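Local coordinates for tropomodulin (Caenorhabditis elegans, PDB 1PGV), which probably caps the pointed end of actin filaments, blocking growth and shortening there, and is represented here by its C-terminal domain, at residues T80-D84 with S85-G89; L103-S107 with N108-P112. All coordinates share one frame; numbering follows the deposited sequence.

Contact 1: T80-D84 with S85-G89; sequences TAISD and SEARG
With chi1 at 70°, OG of Ser-83 stands between its own backbone N and carbonyl carbon, where it can reach the carboxylate of Glu-86 at the start of helix 84-87. The Glu-86 chain starts beside its backbone N and bends sharply at chi2 (81°), which brings the carboxylate back over the first turn. OE1 of Glu-86 then accepts from Ser-83 N at 2.8 Å, nearly along the C-O axis, with a fairly straight N-H angle of 163°. OG of Ser-83 gives OE1 of Glu-86 a second bond of 3.1 Å. It comes on the syn side, tilted out of the carboxylate plane, and from the same face as Ser-83 N. Ser-83 is the N-cap, and Glu-86 OE1 takes its backbone N-H, as in one half of a capping box. The hydroxyl is given to the carboxylate and does not accept from Glu-86 N. The other carboxylate oxygen is also held: OG of Ser-85 donates to OE2 of Glu-86 at 2.6 Å, from above the plane. A water joins Ala-81 O to Glu-86 OE1.

The backbone closes the first turn, with Ala-87 N bonded to Ser-83 O at 3.0 Å. On the inner side, CD1 of Ile-82 lies 4.3 Å from CB of Ala-87, and Ile-82 also touches Ile-59 of helix 56-66. The guanidinium of Arg-88 folds back so that CA of Ser-85 sits 3.6 Å above the centre of one face. The carboxylate of Asp-84 turns elsewhere, to Thr-111.

Without the carboxylate, as with an alanine here, Ser-83 N is likely to lose this acceptor and the two serine hydroxyls to be freer to turn. A negative charge at the N-terminal end of a helix is likely to be favourable, and the three donors should help Glu-86 stay ionised.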
# COMPACT_ATOMS: atom_id res chain seq x y z
N THR A 80 -7.96 8.22 7.96
CA THR A 80 -8.23 7.63 9.26
C THR A 80 -7.35 8.32 10.30
O THR A 80 -7.24 7.86 11.44
CB THR A 80 -7.93 6.12 9.28
OG1 THR A 80 -6.60 5.90 8.79
CG2 THR A 80 -8.93 5.36 8.42
N ALA A 81 -6.73 9.42 9.89
CA ALA A 81 -5.85 10.20 10.76
C ALA A 81 -4.74 9.38 11.40
O ALA A 81 -4.37 9.61 12.55
CB ALA A 81 -6.69 10.89 11.85
N ILE A 82 -4.20 8.40 10.66
CA ILE A 82 -3.13 7.59 11.20
C ILE A 82 -1.78 8.23 10.91
O ILE A 82 -1.63 8.98 9.95
CB ILE A 82 -3.14 6.16 10.62
CG1 ILE A 82 -3.13 6.21 9.09
CG2 ILE A 82 -4.36 5.40 11.14
CD1 ILE A 82 -2.98 4.85 8.44
N SER A 83 -0.79 7.94 11.75
CA SER A 83 0.55 8.48 11.59
C SER A 83 1.54 7.32 11.49
O SER A 83 1.14 6.16 11.53
CB SER A 83 0.92 9.37 12.78
OG SER A 83 1.10 8.59 13.95
N ASP A 84 2.82 7.63 11.38
CA ASP A 84 3.83 6.59 11.26
C ASP A 84 3.76 5.50 12.33
O ASP A 84 3.97 4.33 12.04
CB ASP A 84 5.23 7.20 11.27
CG ASP A 84 5.60 7.84 9.95
OD1 ASP A 84 4.70 8.02 9.10
OD2 ASP A 84 6.80 8.15 9.77
N SER A 85 3.45 5.89 13.56
CA SER A 85 3.37 4.91 14.64
C SER A 85 2.35 3.81 14.38
O SER A 85 2.60 2.64 14.66
CB SER A 85 3.09 5.62 15.97
OG SER A 85 2.01 6.52 15.86
N GLU A 86 1.19 4.17 13.83
CA GLU A 86 0.16 3.18 13.54
C GLU A 86 0.38 2.45 12.21
O GLU A 86 0.03 1.28 12.08
CB GLU A 86 -1.23 3.82 13.50
CG GLU A 86 -1.71 4.41 14.82
CD GLU A 86 -1.15 5.79 15.08
OE1 GLU A 86 -1.32 6.68 14.22
OE2 GLU A 86 -0.54 5.99 16.15
N ALA A 87 0.97 3.14 11.24
CA ALA A 87 1.20 2.56 9.92
C ALA A 87 2.47 1.73 9.76
O ALA A 87 2.64 1.03 8.76
CB ALA A 87 1.16 3.66 8.87
N ARG A 88 3.37 1.79 10.74
CA ARG A 88 4.62 1.04 10.66
C ARG A 88 4.37 -0.46 10.45
O ARG A 88 5.14 -1.13 9.76
CB ARG A 88 5.45 1.24 11.93
CG ARG A 88 6.88 1.68 11.67
CD ARG A 88 7.17 3.03 12.30
NE ARG A 88 6.95 3.02 13.75
CZ ARG A 88 6.98 4.09 14.53
NH1 ARG A 88 7.24 5.29 14.00
NH2 ARG A 88 6.76 3.98 15.83
N GLY A 89 3.30 -0.97 11.06
CA GLY A 89 2.97 -2.38 10.94
C GLY A 89 2.68 -2.82 9.51
O GLY A 89 2.71 -4.01 9.20
O HOH W 1 -2.88 9.51 14.74

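Contact 2: L103-S107 with N108-P112; sequences LNVES and NFLTP
Val-105 O is gripped by two side-chain amides. ND2 of Asn-108 donates to it at 3.1 Å, in a weak bond with an N-H angle of 150°, and NE2 of Gln-136 supplies the other. This is the turn after strand 102-104 in a leucine-rich repeat fold. Leu-103, Val-105, Asn-108 and Leu-110 fit the spacing of the repeat's LxLxxNxL pattern. Asn-108 is the buried asparagine of that pattern, and it ties the turn to the neighbouring one. Its OD1 accepts backbone N-H groups of the preceding turn, those of Thr-80 and Ile-82, while ND2 also reaches Leu-77 O. The amide is thus bonded at both ends, which should hold its rotation. CG of Asn-108 lies beside its own backbone N (chi1 -74°), which places ND2 within bonding distance of Val-105 O.

The apolar part of the contact lies inside the turn. Val-105 and Leu-110 meet through methyl groups, with their side chains crossing at about a right angle. CG2 of Val-105 is 3.7 Å from CD1 of Leu-110. Beyond the turn, Leu-110 touches Asp-84 and Ala-87 of helix 84-87, and Val-105 touches Leu-90 of helix 90-96.

The strand end is shaped by a second asparagine. Asn-104 makes an Asx turn, in which its OD1 accepts from Glu-106 N at 3.0 Å in a nearly straight bond of 171°. ND2 of Asn-104 donates to OE2 of Glu-106 at 3.3 Å, from above the carboxylate plane, with the oxygen close to the amide's own plane.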
# COMPACT_ATOMS: atom_id res chain seq x y z
N LEU A 103 -3.62 -1.24 -1.71
CA LEU A 103 -3.35 -0.69 -0.39
C LEU A 103 -3.56 0.81 -0.50
O LEU A 103 -2.91 1.47 -1.32
CB LEU A 103 -1.92 -0.99 0.05
CG LEU A 103 -1.55 -0.43 1.43
CD1 LEU A 103 -2.46 -1.04 2.48
CD2 LEU A 103 -0.08 -0.74 1.74
N ASN A 104 -4.47 1.34 0.30
CA ASN A 104 -4.77 2.77 0.27
C ASN A 104 -4.56 3.41 1.64
O ASN A 104 -5.27 3.10 2.59
CB ASN A 104 -6.22 2.97 -0.18
CG ASN A 104 -6.59 4.43 -0.30
OD1 ASN A 104 -5.78 5.33 -0.03
ND2 ASN A 104 -7.83 4.69 -0.72
N VAL A 105 -3.58 4.31 1.73
CA VAL A 105 -3.29 5.01 2.98
C VAL A 105 -3.23 6.52 2.73
O VAL A 105 -2.52 7.25 3.44
CB VAL A 105 -1.94 4.56 3.58
CG1 VAL A 105 -1.98 3.09 3.94
CG2 VAL A 105 -0.81 4.84 2.60
N GLU A 106 -3.98 6.99 1.75
CA GLU A 106 -3.98 8.41 1.41
C GLU A 106 -4.65 9.29 2.47
O GLU A 106 -5.39 8.80 3.33
CB GLU A 106 -4.66 8.63 0.06
CG GLU A 106 -6.18 8.57 0.11
CD GLU A 106 -6.82 8.62 -1.28
OE1 GLU A 106 -6.35 9.40 -2.13
OE2 GLU A 106 -7.79 7.87 -1.50
N SER A 107 -4.38 10.59 2.38
CA SER A 107 -4.96 11.60 3.27
C SER A 107 -4.77 11.37 4.77
O SER A 107 -5.70 11.57 5.56
CB SER A 107 -6.44 11.76 2.96
OG SER A 107 -6.62 12.24 1.64
N ASN A 108 -3.57 10.96 5.16
CA ASN A 108 -3.27 10.74 6.57
C ASN A 108 -2.09 11.62 6.99
O ASN A 108 -1.88 12.68 6.41
CB ASN A 108 -2.97 9.26 6.83
CG ASN A 108 -4.24 8.41 6.80
OD1 ASN A 108 -5.19 8.67 7.54
ND2 ASN A 108 -4.25 7.39 5.95
N PHE A 109 -1.34 11.17 7.99
CA PHE A 109 -0.19 11.92 8.50
C PHE A 109 1.10 11.12 8.38
O PHE A 109 2.00 11.24 9.22
CB PHE A 109 -0.43 12.30 9.97
CG PHE A 109 -1.63 13.18 10.17
CD1 PHE A 109 -1.55 14.55 9.94
CD2 PHE A 109 -2.85 12.64 10.56
CE1 PHE A 109 -2.66 15.37 10.09
CE2 PHE A 109 -3.98 13.45 10.71
CZ PHE A 109 -3.88 14.82 10.47
N LEU A 110 1.21 10.32 7.32
CA LEU A 110 2.40 9.51 7.11
C LEU A 110 3.54 10.34 6.54
O LEU A 110 3.33 11.23 5.72
CB LEU A 110 2.07 8.35 6.16
CG LEU A 110 0.92 7.46 6.62
CD1 LEU A 110 0.79 6.27 5.67
CD2 LEU A 110 1.17 6.98 8.05
N THR A 111 4.76 10.05 6.98
CA THR A 111 5.93 10.78 6.51
C THR A 111 6.50 10.22 5.22
O THR A 111 6.33 9.04 4.91
CB THR A 111 7.06 10.75 7.55
OG1 THR A 111 7.57 9.41 7.66
CG2 THR A 111 6.56 11.20 8.91
N PRO A 112 7.19 11.07 4.44
CA PRO A 112 7.78 10.64 3.17
C PRO A 112 8.70 9.44 3.37
O PRO A 112 8.74 8.53 2.54
CB PRO A 112 8.55 11.88 2.71
CG PRO A 112 7.69 12.99 3.22
CD PRO A 112 7.35 12.53 4.62

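How the contacts relate
Contacts 1 and 2 are successive turns of the repeat fold, side by side with centres about 8 Å apart. Each leads into a helix through a hydroxyl residue at the N-cap, Ser-83 in contact 1 and Thr-111 in contact 2. They are joined directly. Thr-80 N meets Asn-108 OD1 at 2.8 Å, and Asp-84 OD2 meets Thr-111 OG1 at 2.6 Å, both probable hydrogen bonds. Thr-111 OG1 also caps Leu-114 N, which means that the carboxylate of Asp-84, at the start of helix 84-87, meets the N-cap residue of helix 112-121. Backbone bonding between Ile-82 and Phe-109 adds a further tie.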